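PDB 5K3H: acyl-coenzyme A oxidase acox-1.1 from Caenorhabditis elegans, which catalyses the FAD-dependent first step of peroxisomal beta-oxidation, desaturating acyl-CoAs to (2E)-enoyl-CoAs and passing the electrons to O2 to give hydrogen peroxide. Local coordinates for residues 341-346 with 406-411; 334-339 with 606-611; 308-313 with 346-351. All coordinates share one frame; numbering follows the deposited sequence.

Contact 1: residues 341-346 with 406-411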
loop_
_atom_site.group_PDB
_atom_site.type_symbol
_atom_site.label_atom_id
_atom_site.label_comp_id
_atom_site.label_asym_id
_atom_site.label_seq_id
_atom_site.Cartn_x
_atom_site.Cartn_y
_atom_site.Cartn_z
ATOM N N GLN B 341 -2.038 -7.271 -18.315
ATOM C CA GLN B 341 -3.487 -7.344 -18.395
ATOM C C GLN B 341 -4.069 -7.994 -17.142
ATOM O O GLN B 341 -5.086 -7.531 -16.609
ATOM C CB GLN B 341 -3.879 -8.126 -19.650
ATOM C CG GLN B 341 -3.341 -7.497 -20.936
ATOM C CD GLN B 341 -3.779 -8.234 -22.195
ATOM O OE1 GLN B 341 -4.522 -9.222 -22.125
ATOM N NE2 GLN B 341 -3.345 -7.745 -23.353
ATOM N N HIS B 342 -3.409 -9.049 -16.642
ATOM C CA HIS B 342 -3.900 -9.755 -15.470
ATOM C C HIS B 342 -3.904 -8.866 -14.237
ATOM O O HIS B 342 -4.725 -9.066 -13.327
ATOM C CB HIS B 342 -3.056 -11.013 -15.238
ATOM C CG HIS B 342 -3.534 -11.881 -14.106
ATOM N ND1 HIS B 342 -2.844 -12.004 -12.916
ATOM C CD2 HIS B 342 -4.626 -12.675 -13.988
ATOM C CE1 HIS B 342 -3.489 -12.841 -12.117
ATOM N NE2 HIS B 342 -4.576 -13.256 -12.739
ATOM N N ARG B 343 -3.001 -7.895 -14.166
ATOM C CA ARG B 343 -2.934 -7.049 -12.983
ATOM C C ARG B 343 -3.731 -5.751 -13.133
ATOM O O ARG B 343 -3.779 -4.958 -12.185
ATOM C CB ARG B 343 -1.463 -6.746 -12.646
ATOM C CG ARG B 343 -0.875 -5.580 -13.418
ATOM C CD ARG B 343 0.636 -5.577 -13.368
ATOM N NE ARG B 343 1.122 -5.730 -12.016
ATOM C CZ ARG B 343 2.405 -5.645 -11.665
ATOM N NH1 ARG B 343 3.334 -5.402 -12.590
ATOM N NH2 ARG B 343 2.755 -5.811 -10.385
ATOM N N LEU B 344 -4.384 -5.531 -14.277
ATOM C CA LEU B 344 -5.211 -4.354 -14.505
ATOM C C LEU B 344 -6.671 -4.699 -14.758
ATOM O O LEU B 344 -7.553 -4.146 -14.088
ATOM C CB LEU B 344 -4.668 -3.544 -15.710
ATOM C CG LEU B 344 -3.313 -2.805 -15.690
ATOM C CD1 LEU B 344 -3.062 -2.271 -17.060
ATOM C CD2 LEU B 344 -3.247 -1.661 -14.651
ATOM N N PHE B 345 -6.961 -5.580 -15.735
ATOM C CA PHE B 345 -8.327 -5.738 -16.236
ATOM C C PHE B 345 -9.273 -6.315 -15.185
ATOM O O PHE B 345 -10.448 -5.931 -15.160
ATOM C CB PHE B 345 -8.384 -6.604 -17.497
ATOM C CG PHE B 345 -7.611 -6.052 -18.671
ATOM C CD1 PHE B 345 -7.133 -4.747 -18.670
ATOM C CD2 PHE B 345 -7.286 -6.883 -19.749
ATOM C CE1 PHE B 345 -6.389 -4.269 -19.737
ATOM C CE2 PHE B 345 -6.554 -6.418 -20.803
ATOM C CZ PHE B 345 -6.101 -5.108 -20.805
ATOM N N PRO B 346 -8.849 -7.243 -14.319
ATOM C CA PRO B 346 -9.778 -7.703 -13.288
ATOM C C PRO B 346 -10.229 -6.598 -12.351
ATOM O O PRO B 346 -11.289 -6.730 -11.732
ATOM C CB PRO B 346 -8.982 -8.798 -12.558
ATOM C CG PRO B 346 -8.000 -9.306 -13.560
ATOM C CD PRO B 346 -7.607 -8.054 -14.306
ATOM N N ARG B 406 -0.471 0.889 -9.345
ATOM C CA ARG B 406 0.802 1.578 -9.159
ATOM C C ARG B 406 1.969 0.739 -9.695
ATOM O O ARG B 406 2.828 1.246 -10.426
ATOM C CB ARG B 406 1.028 1.928 -7.687
ATOM C CG ARG B 406 2.214 2.864 -7.555
ATOM C CD ARG B 406 2.698 2.990 -6.155
ATOM N NE ARG B 406 2.933 1.672 -5.548
ATOM C CZ ARG B 406 4.036 0.941 -5.720
ATOM N NH1 ARG B 406 5.024 1.393 -6.480
ATOM N NH2 ARG B 406 4.150 -0.244 -5.129
ATOM N N MET B 407 2.023 -0.546 -9.313
ATOM C CA MET B 407 3.077 -1.455 -9.775
ATOM C C MET B 407 3.066 -1.625 -11.296
ATOM O O MET B 407 4.127 -1.680 -11.928
ATOM C CB MET B 407 2.910 -2.801 -9.073
ATOM C CG MET B 407 3.347 -2.785 -7.616
ATOM S SD MET B 407 2.838 -4.236 -6.674
ATOM C CE MET B 407 2.853 -3.548 -5.014
ATOM N N ALA B 408 1.881 -1.656 -11.913
ATOM C CA ALA B 408 1.816 -1.764 -13.366
ATOM C C ALA B 408 2.503 -0.599 -14.078
ATOM O O ALA B 408 2.761 -0.688 -15.288
ATOM C CB ALA B 408 0.362 -1.859 -13.817
ATOM N N CYS B 409 2.758 0.503 -13.374
ATOM C CA CYS B 409 3.426 1.675 -13.931
ATOM C C CYS B 409 4.952 1.630 -13.832
ATOM O O CYS B 409 5.610 2.522 -14.376
ATOM C CB CYS B 409 2.899 2.941 -13.249
ATOM S SG CYS B 409 1.193 3.352 -13.710
ATOM N N GLY B 410 5.532 0.602 -13.193
ATOM C CA GLY B 410 6.975 0.487 -13.135
ATOM C C GLY B 410 7.618 1.596 -12.316
ATOM O O GLY B 410 7.000 2.194 -11.433
ATOM N N GLY B 411 8.888 1.865 -12.632
ATOM C CA GLY B 411 9.631 2.882 -11.899
ATOM C C GLY B 411 8.944 4.236 -11.871
ATOM O O GLY B 411 8.917 4.906 -10.834
#
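R343 lays one face of its guanidinium over the backbone that joins M407 to A408. The evidence is positional: A408 N sits 3.9 Å from the guanidinium plane and beneath its centre, while M407 C is displaced toward the rim. At that rim, NH2 of R343 comes 3.3 Å from CB of M407, and the M407 side chain, extended beyond CG, crosses the arginine at about a right angle. No hydrogen bond spans the two segments; what the guanidinium offers M407 and A408 is its face. Its route is set by the torsions: CG of R343 is tucked between the backbone N and the carbonyl carbon (chi1 84°), and a bend at chi3 (-49°) turns the guanidinium to lie flat on the chain opposite. On the way, CD of R343 passes 3.8 Å from CB of A408. The same methyl is met by L344, whose CD2 is 3.7 Å from CB of A408, so A408 is covered by two successive residues of one helix. The setting is the helical C-alpha1 domain of the acyl-CoA oxidase fold, where the first turns of helix 338-367 pack on the end of helix 382-408. Q341, H342 and R343 belong to the FAD site shared between the dimer partners, and M438 of the second subunit also packs on R343. Shortened to an alanine here, R343 would no longer reach the M407-A408 peptide, and a gap is likely to open beside CB of M407, taking a side chain out of the FAD site. Just beyond, the chain leaves helical geometry at G410, whose phi is positive (67°), and G410 N bonds M407 O at 3.0 Å. Helix 300-319 covers L344 as well, through A313, T314 and S317.

Contact 2: residues 334-339 with 606-611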
loop_
_atom_site.group_PDB
_atom_site.type_symbol
_atom_site.label_atom_id
_atom_site.label_comp_id
_atom_site.label_asym_id
_atom_site.label_seq_id
_atom_site.Cartn_x
_atom_site.Cartn_y
_atom_site.Cartn_z
ATOM N N VAL B 334 3.476 -2.239 -23.066
ATOM C CA VAL B 334 3.385 -3.194 -21.967
ATOM C C VAL B 334 1.961 -3.707 -21.795
ATOM O O VAL B 334 1.769 -4.803 -21.260
ATOM C CB VAL B 334 3.940 -2.617 -20.656
ATOM C CG1 VAL B 334 5.387 -2.244 -20.857
ATOM C CG2 VAL B 334 3.137 -1.429 -20.187
ATOM N N LEU B 335 0.960 -2.988 -22.320
ATOM C CA LEU B 335 -0.410 -3.501 -22.358
ATOM C C LEU B 335 -0.501 -4.823 -23.105
ATOM O O LEU B 335 -1.475 -5.553 -22.932
ATOM C CB LEU B 335 -1.349 -2.479 -23.015
ATOM C CG LEU B 335 -2.889 -2.575 -22.925
ATOM C CD1 LEU B 335 -3.407 -2.636 -21.508
ATOM C CD2 LEU B 335 -3.602 -1.440 -23.712
ATOM N N GLU B 336 0.515 -5.163 -23.895
ATOM C CA GLU B 336 0.528 -6.402 -24.678
ATOM C C GLU B 336 0.714 -7.640 -23.804
ATOM O O GLU B 336 0.281 -8.730 -24.200
ATOM C CB GLU B 336 1.675 -6.326 -25.700
ATOM C CG GLU B 336 1.367 -6.828 -27.087
ATOM C CD GLU B 336 0.198 -6.109 -27.716
ATOM O OE1 GLU B 336 0.345 -4.913 -28.074
ATOM O OE2 GLU B 336 -0.882 -6.748 -27.812
ATOM N N TYR B 337 1.317 -7.493 -22.619
ATOM C CA TYR B 337 1.707 -8.630 -21.799
ATOM C C TYR B 337 0.527 -9.179 -21.007
ATOM O O TYR B 337 -0.202 -8.418 -20.358
ATOM C CB TYR B 337 2.814 -8.228 -20.823
ATOM C CG TYR B 337 4.117 -7.845 -21.483
ATOM C CD1 TYR B 337 4.807 -8.761 -22.276
ATOM C CD2 TYR B 337 4.666 -6.569 -21.318
ATOM C CE1 TYR B 337 6.005 -8.436 -22.905
ATOM C CE2 TYR B 337 5.882 -6.223 -21.953
ATOM C CZ TYR B 337 6.536 -7.180 -22.738
ATOM O OH TYR B 337 7.710 -6.872 -23.364
ATOM N N GLN B 338 0.355 -10.515 -21.035
ATOM C CA GLN B 338 -0.700 -11.143 -20.243
ATOM C C GLN B 338 -0.556 -10.771 -18.779
ATOM O O GLN B 338 -1.542 -10.552 -18.060
ATOM C CB GLN B 338 -0.638 -12.655 -20.400
ATOM C CG GLN B 338 -1.799 -13.371 -19.716
ATOM C CD GLN B 338 -1.624 -14.865 -19.712
ATOM O OE1 GLN B 338 -0.739 -15.398 -19.051
ATOM N NE2 GLN B 338 -2.455 -15.552 -20.483
ATOM N N THR B 339 0.683 -10.675 -18.340
ATOM C CA THR B 339 1.022 -10.331 -16.972
ATOM C C THR B 339 0.521 -8.941 -16.602
ATOM O O THR B 339 0.043 -8.732 -15.482
ATOM C CB THR B 339 2.544 -10.485 -16.862
ATOM O OG1 THR B 339 2.869 -11.710 -16.168
ATOM C CG2 THR B 339 3.232 -9.257 -16.316
ATOM N N LYS B 606 -10.172 -10.657 -24.535
ATOM C CA LYS B 606 -11.439 -10.122 -25.021
ATOM C C LYS B 606 -11.660 -8.699 -24.523
ATOM O O LYS B 606 -12.222 -7.853 -25.243
ATOM C CB LYS B 606 -12.582 -11.051 -24.588
ATOM C CG LYS B 606 -13.916 -10.720 -25.229
ATOM C CD LYS B 606 -14.025 -11.472 -26.555
ATOM C CE LYS B 606 -15.051 -10.877 -27.471
ATOM N NZ LYS B 606 -16.215 -10.383 -26.714
ATOM N N ILE B 607 -11.222 -8.412 -23.293
ATOM C CA ILE B 607 -11.429 -7.095 -22.705
ATOM C C ILE B 607 -10.484 -6.068 -23.331
ATOM O O ILE B 607 -10.854 -4.893 -23.498
ATOM C CB ILE B 607 -11.224 -7.193 -21.181
ATOM C CG1 ILE B 607 -12.367 -7.973 -20.511
ATOM C CG2 ILE B 607 -11.089 -5.808 -20.562
ATOM C CD1 ILE B 607 -13.698 -7.322 -20.632
ATOM N N ARG B 608 -9.290 -6.502 -23.760
ATOM C CA ARG B 608 -8.230 -5.568 -24.142
ATOM C C ARG B 608 -8.664 -4.468 -25.115
ATOM O O ARG B 608 -8.492 -3.284 -24.774
ATOM C CB ARG B 608 -7.040 -6.369 -24.691
ATOM C CG ARG B 608 -5.775 -5.564 -24.950
ATOM C CD ARG B 608 -5.748 -5.073 -26.365
ATOM N NE ARG B 608 -4.590 -4.252 -26.714
ATOM C CZ ARG B 608 -3.403 -4.759 -27.078
ATOM N NH1 ARG B 608 -3.210 -6.077 -27.083
ATOM N NH2 ARG B 608 -2.403 -3.954 -27.431
ATOM N N PRO B 609 -9.260 -4.757 -26.287
ATOM C CA PRO B 609 -9.625 -3.658 -27.206
ATOM C C PRO B 609 -10.572 -2.647 -26.592
ATOM O O PRO B 609 -10.653 -1.508 -27.070
ATOM C CB PRO B 609 -10.305 -4.374 -28.381
ATOM C CG PRO B 609 -10.064 -5.795 -28.205
ATOM C CD PRO B 609 -9.686 -6.073 -26.796
ATOM N N ASN B 610 -11.300 -3.030 -25.554
ATOM C CA ASN B 610 -12.249 -2.148 -24.911
ATOM C C ASN B 610 -11.712 -1.577 -23.615
ATOM O O ASN B 610 -12.418 -0.792 -22.965
ATOM C CB ASN B 610 -13.564 -2.888 -24.635
ATOM C CG ASN B 610 -14.517 -2.829 -25.799
ATOM O OD1 ASN B 610 -14.555 -1.828 -26.544
ATOM N ND2 ASN B 610 -15.291 -3.890 -25.981
ATOM N N ALA B 611 -10.505 -1.980 -23.205
ATOM C CA ALA B 611 -10.047 -1.669 -21.846
ATOM C C ALA B 611 -9.884 -0.160 -21.639
ATOM O O ALA B 611 -10.360 0.387 -20.639
ATOM C CB ALA B 611 -8.755 -2.422 -21.523
#
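The R608 guanidinium has L335 over one face, by its CG, and the carboxylate of E336 at its edge, with CD of E336 in the guanidinium plane. The arginine grips end-on: NH2 of R608 donates to OE1 of E336 at 3.0 Å, and NH1 of R608 donates to OE2 of E336 at 2.5 Å, both nearly straight. The latter is short for such a bond, its exact length doubtful at this resolution. The two flat groups are not coplanar, their planes lying 38° apart. Both oxygens lie in the guanidinium plane, yet OE1 is approached on its syn side with the donor well out of the carboxylate plane, and OE2 from above it. E336 starts out pointing away from the other segment; a bend at chi2 (57°) brings its carboxylate back to the arginine. In the oxidase fold this salt bridge joins the 3-10 turn 334-336, which leads into helix 338-367, to the kinked helix 590-616, tying the C-alpha1 range to the C-terminal acyl-CoA oxidase range. The arginine, too, is bent at chi2 (-92°), and NE of R608 runs 4.2 Å from CD2 of L335, a buried leucine. A second acid, E19, bridges to NE of R608, so two carboxylates share one guanidinium and probably stabilise its charge. N525 of the second subunit donates to the backbone O of E336, placing the turn at the dimer interface.

Contact 3: residues 308-313 with 346-351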
loop_
_atom_site.group_PDB
_atom_site.type_symbol
_atom_site.label_atom_id
_atom_site.label_comp_id
_atom_site.label_asym_id
_atom_site.label_seq_id
_atom_site.Cartn_x
_atom_site.Cartn_y
_atom_site.Cartn_z
ATOM N N TYR B 308 -9.829 6.048 -11.032
ATOM C CA TYR B 308 -8.717 6.986 -11.210
ATOM C C TYR B 308 -7.436 6.230 -11.489
ATOM O O TYR B 308 -6.734 6.509 -12.470
ATOM C CB TYR B 308 -8.475 7.863 -9.975
ATOM C CG TYR B 308 -9.422 9.000 -9.714
ATOM C CD1 TYR B 308 -10.253 9.511 -10.707
ATOM C CD2 TYR B 308 -9.508 9.551 -8.435
ATOM C CE1 TYR B 308 -11.137 10.551 -10.424
ATOM C CE2 TYR B 308 -10.383 10.590 -8.151
ATOM C CZ TYR B 308 -11.197 11.077 -9.144
ATOM O OH TYR B 308 -12.067 12.110 -8.842
ATOM N N ALA B 309 -7.101 5.277 -10.605
ATOM C CA ALA B 309 -5.821 4.583 -10.709
ATOM C C ALA B 309 -5.732 3.756 -11.986
ATOM O O ALA B 309 -4.679 3.719 -12.634
ATOM C CB ALA B 309 -5.606 3.710 -9.477
ATOM N N LEU B 310 -6.837 3.128 -12.398
ATOM C CA LEU B 310 -6.776 2.276 -13.581
ATOM C C LEU B 310 -6.706 3.094 -14.864
ATOM O O LEU B 310 -6.001 2.711 -15.809
ATOM C CB LEU B 310 -7.974 1.327 -13.597
ATOM C CG LEU B 310 -7.925 0.275 -12.480
ATOM C CD1 LEU B 310 -9.315 -0.314 -12.275
ATOM C CD2 LEU B 310 -6.924 -0.793 -12.817
ATOM N N ASN B 311 -7.404 4.239 -14.917
ATOM C CA ASN B 311 -7.201 5.163 -16.030
ATOM C C ASN B 311 -5.715 5.495 -16.176
ATOM O O ASN B 311 -5.156 5.475 -17.280
ATOM C CB ASN B 311 -8.009 6.436 -15.804
ATOM C CG ASN B 311 -9.435 6.348 -16.359
ATOM O OD1 ASN B 311 -9.676 6.661 -17.519
ATOM N ND2 ASN B 311 -10.389 5.928 -15.516
ATOM N N ILE B 312 -5.058 5.808 -15.066
ATOM C CA ILE B 312 -3.651 6.195 -15.123
ATOM C C ILE B 312 -2.795 5.032 -15.602
ATOM O O ILE B 312 -2.024 5.161 -16.563
ATOM C CB ILE B 312 -3.186 6.713 -13.749
ATOM C CG1 ILE B 312 -3.943 8.000 -13.397
ATOM C CG2 ILE B 312 -1.653 6.856 -13.718
ATOM C CD1 ILE B 312 -4.010 8.285 -11.912
ATOM N N ALA B 313 -2.939 3.870 -14.955
ATOM C CA ALA B 313 -2.078 2.748 -15.274
ATOM C C ALA B 313 -2.370 2.171 -16.655
ATOM O O ALA B 313 -1.453 1.676 -17.315
ATOM C CB ALA B 313 -2.217 1.675 -14.202
ATOM N N PRO B 346 -8.849 -7.243 -14.319
ATOM C CA PRO B 346 -9.778 -7.703 -13.288
ATOM C C PRO B 346 -10.229 -6.598 -12.351
ATOM O O PRO B 346 -11.289 -6.730 -11.732
ATOM C CB PRO B 346 -8.982 -8.798 -12.558
ATOM C CG PRO B 346 -8.000 -9.306 -13.560
ATOM C CD PRO B 346 -7.607 -8.054 -14.306
ATOM N N PHE B 347 -9.453 -5.529 -12.212
ATOM C CA PHE B 347 -9.803 -4.410 -11.350
ATOM C C PHE B 347 -10.632 -3.365 -12.070
ATOM O O PHE B 347 -11.353 -2.600 -11.416
ATOM C CB PHE B 347 -8.530 -3.795 -10.784
ATOM C CG PHE B 347 -7.730 -4.777 -9.981
ATOM C CD1 PHE B 347 -8.144 -5.162 -8.718
ATOM C CD2 PHE B 347 -6.595 -5.377 -10.520
ATOM C CE1 PHE B 347 -7.426 -6.094 -8.004
ATOM C CE2 PHE B 347 -5.866 -6.320 -9.792
ATOM C CZ PHE B 347 -6.283 -6.671 -8.543
ATOM N N ILE B 348 -10.570 -3.326 -13.398
ATOM C CA ILE B 348 -11.588 -2.576 -14.119
ATOM C C ILE B 348 -12.947 -3.182 -13.824
ATOM O O ILE B 348 -13.901 -2.471 -13.476
ATOM C CB ILE B 348 -11.300 -2.559 -15.630
ATOM C CG1 ILE B 348 -9.883 -2.022 -15.880
ATOM C CG2 ILE B 348 -12.393 -1.734 -16.332
ATOM C CD1 ILE B 348 -9.417 -2.023 -17.356
ATOM N N ALA B 349 -13.022 -4.517 -13.865
ATOM C CA ALA B 349 -14.262 -5.225 -13.559
ATOM C C ALA B 349 -14.758 -4.877 -12.171
ATOM O O ALA B 349 -15.935 -4.560 -11.997
ATOM C CB ALA B 349 -14.053 -6.742 -13.685
ATOM N N ARG B 350 -13.868 -4.907 -11.171
ATOM C CA ARG B 350 -14.258 -4.572 -9.797
ATOM C C ARG B 350 -14.775 -3.142 -9.687
ATOM O O ARG B 350 -15.641 -2.868 -8.849
ATOM C CB ARG B 350 -13.086 -4.756 -8.821
ATOM C CG ARG B 350 -12.704 -6.162 -8.529
ATOM C CD ARG B 350 -11.549 -6.286 -7.511
ATOM N NE ARG B 350 -11.372 -7.697 -7.190
ATOM C CZ ARG B 350 -10.492 -8.218 -6.333
ATOM N NH1 ARG B 350 -9.639 -7.449 -5.655
ATOM N NH2 ARG B 350 -10.470 -9.541 -6.171
ATOM N N ALA B 351 -14.196 -2.189 -10.432
ATOM C CA ALA B 351 -14.667 -0.800 -10.312
ATOM C C ALA B 351 -16.121 -0.667 -10.767
ATOM O O ALA B 351 -16.948 -0.087 -10.056
ATOM C CB ALA B 351 -13.770 0.162 -11.100
#
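F347 O accepts the helical bond from A351 N at 3.0 Å, and against the same oxygen presses a methyl of L310, with CD1 of L310 3.2 Å from F347 O. The methyl makes no hydrogen bond; its closeness marks tight packing on the backbone. CD1 of L310 also stands 3.5 Å from I348 N, so its tip is aimed at the peptide between F347 and I348. The side chains frame it: CB of F347 is 3.9 Å from CD1 of L310 and CG1 of I348 is 4.0 Å from that same CD1. With CG anti to the carbonyl carbon (chi1 -68°), L310 sends both methyls toward F347, CD1 to its carbonyl and CD2 to its CB, and the two side chains cross at about a right angle. The phenyl ring of F347 takes little part, since beyond CB the side chain heads off toward E400 and Q404. This is a leucine packed on the backbone and side chains of the neighbouring helix in the C-alpha1 domain, all three touching residues being buried; the two segments come nearest at L310 and I348, whose CA atoms are 6.9 Å apart. Helix 300-319 packs against helix 338-367 here, while helix 382-408 receives F347 and helix 557-577 takes P346 and A349, with R350 salt-bridged to E400 and E574.

All three contacts draw on helix 338-367 or the turn that leads into it, and they lie close together on one side of the chain's centre. The centres of contact 1 and contact 2 are about 11 Å apart. Those of contact 1 and contact 3 are about 9 Å apart, and those of contact 2 and contact 3 about 13 Å. Along the chain the segments run 308-313, 334-339, 341-346, 346-351, 406-411 and 606-611, so contact 3 interleaves with each of the others, whereas contact 1 falls wholly within the span of contact 2; P346 belongs to both 1 and 3. One helix thus meets helices 300-319, 382-408 and 590-616, which places its FAD-binding start, close to the second subunit, within a connected helical framework.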